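Local coordinates for GGDEF family protein (Vibrio cholerae, PDB 5GZS) that probably makes cyclic di-GMP as the diguanylate cyclase CdgH, its periplasmic portion, built of solute-binding-protein-like domains, binding arginine as a likely signal, at residues L332-E346 / L353-K367. Sequence-based numbering, arbitrary orientation.
Sequences LVAERIGVIKDDFFE and LPNKILFSYASQEEK
Ile337 and Phe359 open the parallel pairing of strands 337-340 and 359-361, which helix 344-352 links into a beta-alpha-beta unit of a periplasmic-binding-protein-like domain. Phe359 N donates to Ile337 O at 3.0 Å, almost straight (173°), and Val339 N returns the bond to Phe359 O at 2.8 Å; Gly338 lies between them, and having no side chain it lets the edge of the Tyr361 ring come close to its CA. Further along, Lys341 N donates a hydrogen bond to Tyr361 O.

Lys367, from helix 364-372, shows how a long aliphatic chain with a polar tip suits this place. CB points toward strand 337-340; with CG anti to the backbone N (chi1 177°) the chain carries on to that strand, and a bend at chi3 (66°) turns its end along Ile340. CG passes near Gly338 O, CD lies 3.4 Å from that oxygen, and CE packs on Ile340 CG1, where the two side chains cross at about a right angle. NZ sits at the Phe345 ring edge, makes a weak hydrogen bond to Val380 O, and lies 4.2 Å from OD2 of Asp343, the N-cap of helix 344-352, too far for a salt bridge, though the opposite charges probably attract.

Lys356 CE rests on Ile337 CD1, 3.7 Å away, while NZ gathers the turn's carbonyls, weakly those of Leu332 and Val333, and Glu335 O in its carbonyl plane at 3.3 Å.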
loop_
_atom_site.group_PDB
_atom_site.type_symbol
_atom_site.label_atom_id
_atom_site.label_comp_id
_atom_site.label_asym_id
_atom_site.label_seq_id
_atom_site.Cartn_x
_atom_site.Cartn_y
_atom_site.Cartn_z
ATOM N N LEU A 332 11.356 17.685 11.524
ATOM C CA LEU A 332 11.240 19.126 11.226
ATOM C C LEU A 332 10.954 19.974 12.462
ATOM O O LEU A 332 10.419 21.086 12.376
ATOM C CB LEU A 332 10.158 19.389 10.180
ATOM C CG LEU A 332 10.823 19.700 8.839
ATOM C CD1 LEU A 332 11.943 18.713 8.584
ATOM C CD2 LEU A 332 9.865 19.651 7.723
ATOM N N VAL A 333 11.368 19.433 13.602
ATOM C CA VAL A 333 11.045 19.938 14.923
ATOM C C VAL A 333 11.457 21.391 15.121
ATOM O O VAL A 333 10.922 22.100 15.985
ATOM C CB VAL A 333 11.723 19.039 15.977
ATOM C CG1 VAL A 333 13.246 19.185 15.921
ATOM C CG2 VAL A 333 11.205 19.333 17.343
ATOM N N ALA A 334 12.413 21.833 14.310
ATOM C CA ALA A 334 12.952 23.176 14.448
ATOM C C ALA A 334 12.955 23.929 13.129
ATOM O O ALA A 334 13.540 25.000 13.032
ATOM C CB ALA A 334 14.361 23.126 15.028
ATOM N N GLU A 335 12.322 23.368 12.111
ATOM C CA GLU A 335 12.124 24.091 10.861
ATOM C C GLU A 335 10.809 24.883 10.898
ATOM O O GLU A 335 9.855 24.507 11.588
ATOM C CB GLU A 335 12.122 23.133 9.666
ATOM C CG GLU A 335 13.429 22.390 9.440
ATOM C CD GLU A 335 14.519 23.252 8.817
ATOM O OE1 GLU A 335 15.686 22.803 8.795
ATOM O OE2 GLU A 335 14.218 24.364 8.336
ATOM N N ARG A 336 10.765 25.974 10.143
ATOM C CA ARG A 336 9.573 26.799 10.081
ATOM C C ARG A 336 8.590 26.217 9.079
ATOM O O ARG A 336 8.875 26.179 7.882
ATOM C CB ARG A 336 9.932 28.233 9.697
ATOM C CG ARG A 336 10.821 28.955 10.698
ATOM C CD ARG A 336 10.864 30.448 10.406
ATOM N NE ARG A 336 12.221 30.926 10.188
ATOM C CZ ARG A 336 12.770 31.155 8.996
ATOM N NH1 ARG A 336 12.083 30.960 7.876
ATOM N NH2 ARG A 336 14.028 31.588 8.932
ATOM N N ILE A 337 7.446 25.747 9.558
ATOM C CA ILE A 337 6.468 25.174 8.656
ATOM C C ILE A 337 5.282 26.093 8.511
ATOM O O ILE A 337 4.689 26.534 9.501
ATOM C CB ILE A 337 5.983 23.793 9.114
ATOM C CG1 ILE A 337 7.107 22.753 8.970
ATOM C CG2 ILE A 337 4.797 23.362 8.280
ATOM C CD1 ILE A 337 6.936 21.564 9.852
ATOM N N GLY A 338 4.934 26.396 7.271
ATOM C CA GLY A 338 3.804 27.261 7.033
ATOM C C GLY A 338 2.558 26.494 6.670
ATOM O O GLY A 338 2.581 25.665 5.752
ATOM N N VAL A 339 1.469 26.774 7.387
ATOM C CA VAL A 339 0.147 26.271 7.022
ATOM C C VAL A 339 -0.842 27.424 6.919
ATOM O O VAL A 339 -0.528 28.548 7.312
ATOM C CB VAL A 339 -0.396 25.243 8.038
ATOM C CG1 VAL A 339 -1.487 24.384 7.388
ATOM C CG2 VAL A 339 0.718 24.342 8.534
ATOM N N ILE A 340 -2.023 27.137 6.371
ATOM C CA ILE A 340 -3.154 28.049 6.363
ATOM C C ILE A 340 -4.019 27.861 7.621
ATOM O O ILE A 340 -4.307 26.727 8.023
ATOM C CB ILE A 340 -4.019 27.821 5.118
ATOM C CG1 ILE A 340 -3.139 27.755 3.867
ATOM C CG2 ILE A 340 -5.054 28.911 4.994
ATOM C CD1 ILE A 340 -3.896 27.355 2.615
ATOM N N LYS A 341 -4.433 28.964 8.240
ATOM C CA LYS A 341 -5.240 28.888 9.461
ATOM C C LYS A 341 -6.574 28.150 9.229
ATOM O O LYS A 341 -7.242 28.348 8.209
ATOM C CB LYS A 341 -5.497 30.292 10.021
ATOM C CG LYS A 341 -5.982 30.302 11.466
ATOM C CD LYS A 341 -6.676 31.603 11.856
ATOM C CE LYS A 341 -8.099 31.617 11.335
ATOM N NZ LYS A 341 -9.106 32.152 12.309
ATOM N N ASP A 342 -6.931 27.283 10.176
ATOM C CA ASP A 342 -8.116 26.415 10.100
ATOM C C ASP A 342 -8.086 25.402 8.958
ATOM O O ASP A 342 -9.037 24.635 8.789
ATOM C CB ASP A 342 -9.409 27.236 9.995
ATOM C CG ASP A 342 -9.531 28.292 11.091
ATOM O OD1 ASP A 342 -9.255 27.980 12.265
ATOM O OD2 ASP A 342 -9.967 29.420 10.790
ATOM N N ASP A 343 -7.007 25.381 8.181
ATOM C CA ASP A 343 -6.909 24.424 7.083
ATOM C C ASP A 343 -6.715 23.024 7.671
ATOM O O ASP A 343 -6.243 22.880 8.801
ATOM C CB ASP A 343 -5.759 24.788 6.129
ATOM C CG ASP A 343 -5.474 23.695 5.093
ATOM O OD1 ASP A 343 -6.447 23.192 4.487
ATOM O OD2 ASP A 343 -4.282 23.335 4.895
ATOM N N PHE A 344 -7.091 22.004 6.914
ATOM C CA PHE A 344 -6.840 20.637 7.307
ATOM C C PHE A 344 -5.363 20.328 7.621
ATOM O O PHE A 344 -5.083 19.522 8.515
ATOM C CB PHE A 344 -7.313 19.681 6.220
ATOM C CG PHE A 344 -6.670 18.322 6.300
ATOM C CD1 PHE A 344 -6.968 17.459 7.355
ATOM C CD2 PHE A 344 -5.776 17.905 5.327
ATOM C CE1 PHE A 344 -6.381 16.201 7.444
ATOM C CE2 PHE A 344 -5.188 16.646 5.397
ATOM C CZ PHE A 344 -5.485 15.790 6.462
ATOM N N PHE A 345 -4.416 20.937 6.905
ATOM C CA PHE A 345 -3.006 20.578 7.140
ATOM C C PHE A 345 -2.582 21.118 8.498
ATOM O O PHE A 345 -1.712 20.548 9.148
ATOM C CB PHE A 345 -2.078 21.090 6.018
ATOM C CG PHE A 345 -2.262 20.374 4.697
ATOM C CD1 PHE A 345 -2.566 19.019 4.658
ATOM C CD2 PHE A 345 -2.161 21.062 3.497
ATOM C CE1 PHE A 345 -2.744 18.366 3.447
ATOM C CE2 PHE A 345 -2.348 20.406 2.274
ATOM C CZ PHE A 345 -2.636 19.062 2.249
ATOM N N GLU A 346 -3.213 22.197 8.955
ATOM C CA GLU A 346 -2.831 22.742 10.255
ATOM C C GLU A 346 -3.204 21.738 11.329
ATOM O O GLU A 346 -2.424 21.441 12.238
ATOM C CB GLU A 346 -3.492 24.086 10.507
ATOM C CG GLU A 346 -3.128 24.734 11.843
ATOM C CD GLU A 346 -3.865 26.054 12.046
ATOM O OE1 GLU A 346 -4.973 26.208 11.470
ATOM O OE2 GLU A 346 -3.325 26.946 12.738
ATOM N N LEU A 353 2.877 16.855 14.830
ATOM C CA LEU A 353 3.970 17.538 15.554
ATOM C C LEU A 353 3.444 18.353 16.739
ATOM O O LEU A 353 3.426 19.591 16.698
ATOM C CB LEU A 353 4.756 18.442 14.606
ATOM C CG LEU A 353 4.981 17.852 13.210
ATOM C CD1 LEU A 353 5.423 18.939 12.245
ATOM C CD2 LEU A 353 5.977 16.747 13.260
ATOM N N PRO A 354 3.045 17.653 17.810
ATOM C CA PRO A 354 2.296 18.236 18.928
ATOM C C PRO A 354 3.001 19.417 19.583
ATOM O O PRO A 354 4.222 19.391 19.721
ATOM C CB PRO A 354 2.180 17.068 19.918
ATOM C CG PRO A 354 2.435 15.830 19.109
ATOM C CD PRO A 354 3.393 16.240 18.050
ATOM N N ASN A 355 2.232 20.439 19.955
ATOM C CA ASN A 355 2.734 21.579 20.733
ATOM C C ASN A 355 3.837 22.380 20.040
ATOM O O ASN A 355 4.533 23.183 20.663
ATOM C CB ASN A 355 3.240 21.089 22.088
ATOM C CG ASN A 355 3.212 22.161 23.125
ATOM O OD1 ASN A 355 2.399 23.087 23.044
ATOM N ND2 ASN A 355 4.116 22.074 24.098
ATOM N N LYS A 356 4.000 22.132 18.747
ATOM C CA LYS A 356 5.006 22.793 17.928
ATOM C C LYS A 356 4.408 24.056 17.311
ATOM O O LYS A 356 3.220 24.083 16.963
ATOM C CB LYS A 356 5.504 21.838 16.836
ATOM C CG LYS A 356 6.400 22.456 15.773
ATOM C CD LYS A 356 6.498 21.553 14.542
ATOM C CE LYS A 356 7.443 22.124 13.504
ATOM N NZ LYS A 356 8.451 23.025 14.137
ATOM N N ILE A 357 5.216 25.103 17.172
ATOM C CA ILE A 357 4.728 26.289 16.493
ATOM C C ILE A 357 4.645 26.057 14.999
ATOM O O ILE A 357 5.648 25.736 14.344
ATOM C CB ILE A 357 5.601 27.515 16.731
ATOM C CG1 ILE A 357 5.524 27.926 18.190
ATOM C CG2 ILE A 357 5.036 28.680 15.922
ATOM C CD1 ILE A 357 4.092 28.268 18.601
ATOM N N LEU A 358 3.432 26.196 14.480
ATOM C CA LEU A 358 3.205 26.293 13.055
ATOM C C LEU A 358 2.974 27.771 12.771
ATOM O O LEU A 358 2.516 28.502 13.651
ATOM C CB LEU A 358 2.008 25.441 12.625
ATOM C CG LEU A 358 1.915 24.023 13.204
ATOM C CD1 LEU A 358 0.556 23.375 12.882
ATOM C CD2 LEU A 358 3.035 23.196 12.659
ATOM N N PHE A 359 3.319 28.222 11.567
ATOM C CA PHE A 359 3.013 29.588 11.143
ATOM C C PHE A 359 1.746 29.528 10.307
ATOM O O PHE A 359 1.666 28.729 9.368
ATOM C CB PHE A 359 4.166 30.201 10.349
ATOM C CG PHE A 359 5.411 30.414 11.160
ATOM C CD1 PHE A 359 6.365 29.410 11.288
ATOM C CD2 PHE A 359 5.627 31.621 11.800
ATOM C CE1 PHE A 359 7.510 29.614 12.041
ATOM C CE2 PHE A 359 6.755 31.833 12.546
ATOM C CZ PHE A 359 7.705 30.835 12.672
ATOM N N SER A 360 0.750 30.342 10.651
ATOM C CA SER A 360 -0.535 30.252 9.964
ATOM C C SER A 360 -0.737 31.397 8.988
ATOM O O SER A 360 -0.242 32.506 9.193
ATOM C CB SER A 360 -1.691 30.210 10.968
ATOM O OG SER A 360 -1.341 29.473 12.129
ATOM N N TYR A 361 -1.460 31.105 7.918
ATOM C CA TYR A 361 -1.737 32.091 6.903
ATOM C C TYR A 361 -3.186 32.007 6.506
ATOM O O TYR A 361 -3.898 31.056 6.854
ATOM C CB TYR A 361 -0.847 31.896 5.680
ATOM C CG TYR A 361 0.588 32.201 5.947
ATOM C CD1 TYR A 361 1.436 31.232 6.475
ATOM C CD2 TYR A 361 1.101 33.463 5.699
ATOM C CE1 TYR A 361 2.769 31.510 6.736
ATOM C CE2 TYR A 361 2.437 33.755 5.954
ATOM C CZ TYR A 361 3.264 32.770 6.471
ATOM O OH TYR A 361 4.579 33.050 6.723
ATOM N N ALA A 362 -3.600 33.018 5.756
ATOM C CA ALA A 362 -4.985 33.182 5.365
ATOM C C ALA A 362 -5.271 32.416 4.088
ATOM O O ALA A 362 -6.407 32.033 3.821
ATOM C CB ALA A 362 -5.301 34.669 5.187
ATOM N N SER A 363 -4.226 32.185 3.301
ATOM C CA SER A 363 -4.402 31.589 1.984
ATOM C C SER A 363 -3.175 30.832 1.503
ATOM O O SER A 363 -2.081 30.975 2.051
ATOM C CB SER A 363 -4.754 32.671 0.964
ATOM O OG SER A 363 -3.723 33.645 0.911
ATOM N N GLN A 364 -3.391 30.042 0.456
ATOM C CA GLN A 364 -2.338 29.320 -0.224
ATOM C C GLN A 364 -1.348 30.321 -0.811
ATOM O O GLN A 364 -0.129 30.236 -0.563
ATOM C CB GLN A 364 -2.936 28.430 -1.308
ATOM C CG GLN A 364 -2.125 27.170 -1.590
ATOM C CD GLN A 364 -2.206 26.738 -3.044
ATOM O OE1 GLN A 364 -2.154 27.562 -3.965
ATOM N NE2 GLN A 364 -2.376 25.442 -3.257
ATOM N N GLU A 365 -1.885 31.259 -1.587
ATOM C CA GLU A 365 -1.144 32.401 -2.140
ATOM C C GLU A 365 -0.146 33.042 -1.182
ATOM O O GLU A 365 1.035 33.257 -1.507
ATOM C CB GLU A 365 -2.137 33.470 -2.586
ATOM C CG GLU A 365 -2.338 33.576 -4.100
ATOM C CD GLU A 365 -1.251 34.415 -4.757
ATOM O OE1 GLU A 365 -0.976 35.531 -4.266
ATOM O OE2 GLU A 365 -0.663 33.968 -5.764
ATOM N N GLU A 366 -0.648 33.367 -0.001
ATOM C CA GLU A 366 0.144 33.990 1.057
ATOM C C GLU A 366 1.126 32.978 1.651
ATOM O O GLU A 366 2.272 33.320 1.964
ATOM C CB GLU A 366 -0.801 34.546 2.121
ATOM C CG GLU A 366 -0.214 35.466 3.160
ATOM C CD GLU A 366 -1.235 35.735 4.244
ATOM O OE1 GLU A 366 -2.371 35.232 4.108
ATOM O OE2 GLU A 366 -0.919 36.436 5.222
ATOM N N LYS A 367 0.659 31.731 1.788
ATOM C CA LYS A 367 1.477 30.618 2.267
ATOM C C LYS A 367 2.684 30.451 1.350
ATOM O O LYS A 367 3.831 30.497 1.795
ATOM C CB LYS A 367 0.651 29.321 2.334
ATOM C CG LYS A 367 1.440 28.065 2.750
ATOM C CD LYS A 367 0.544 26.926 3.271
ATOM C CE LYS A 367 -0.361 26.361 2.187
ATOM N NZ LYS A 367 -1.318 25.327 2.707
#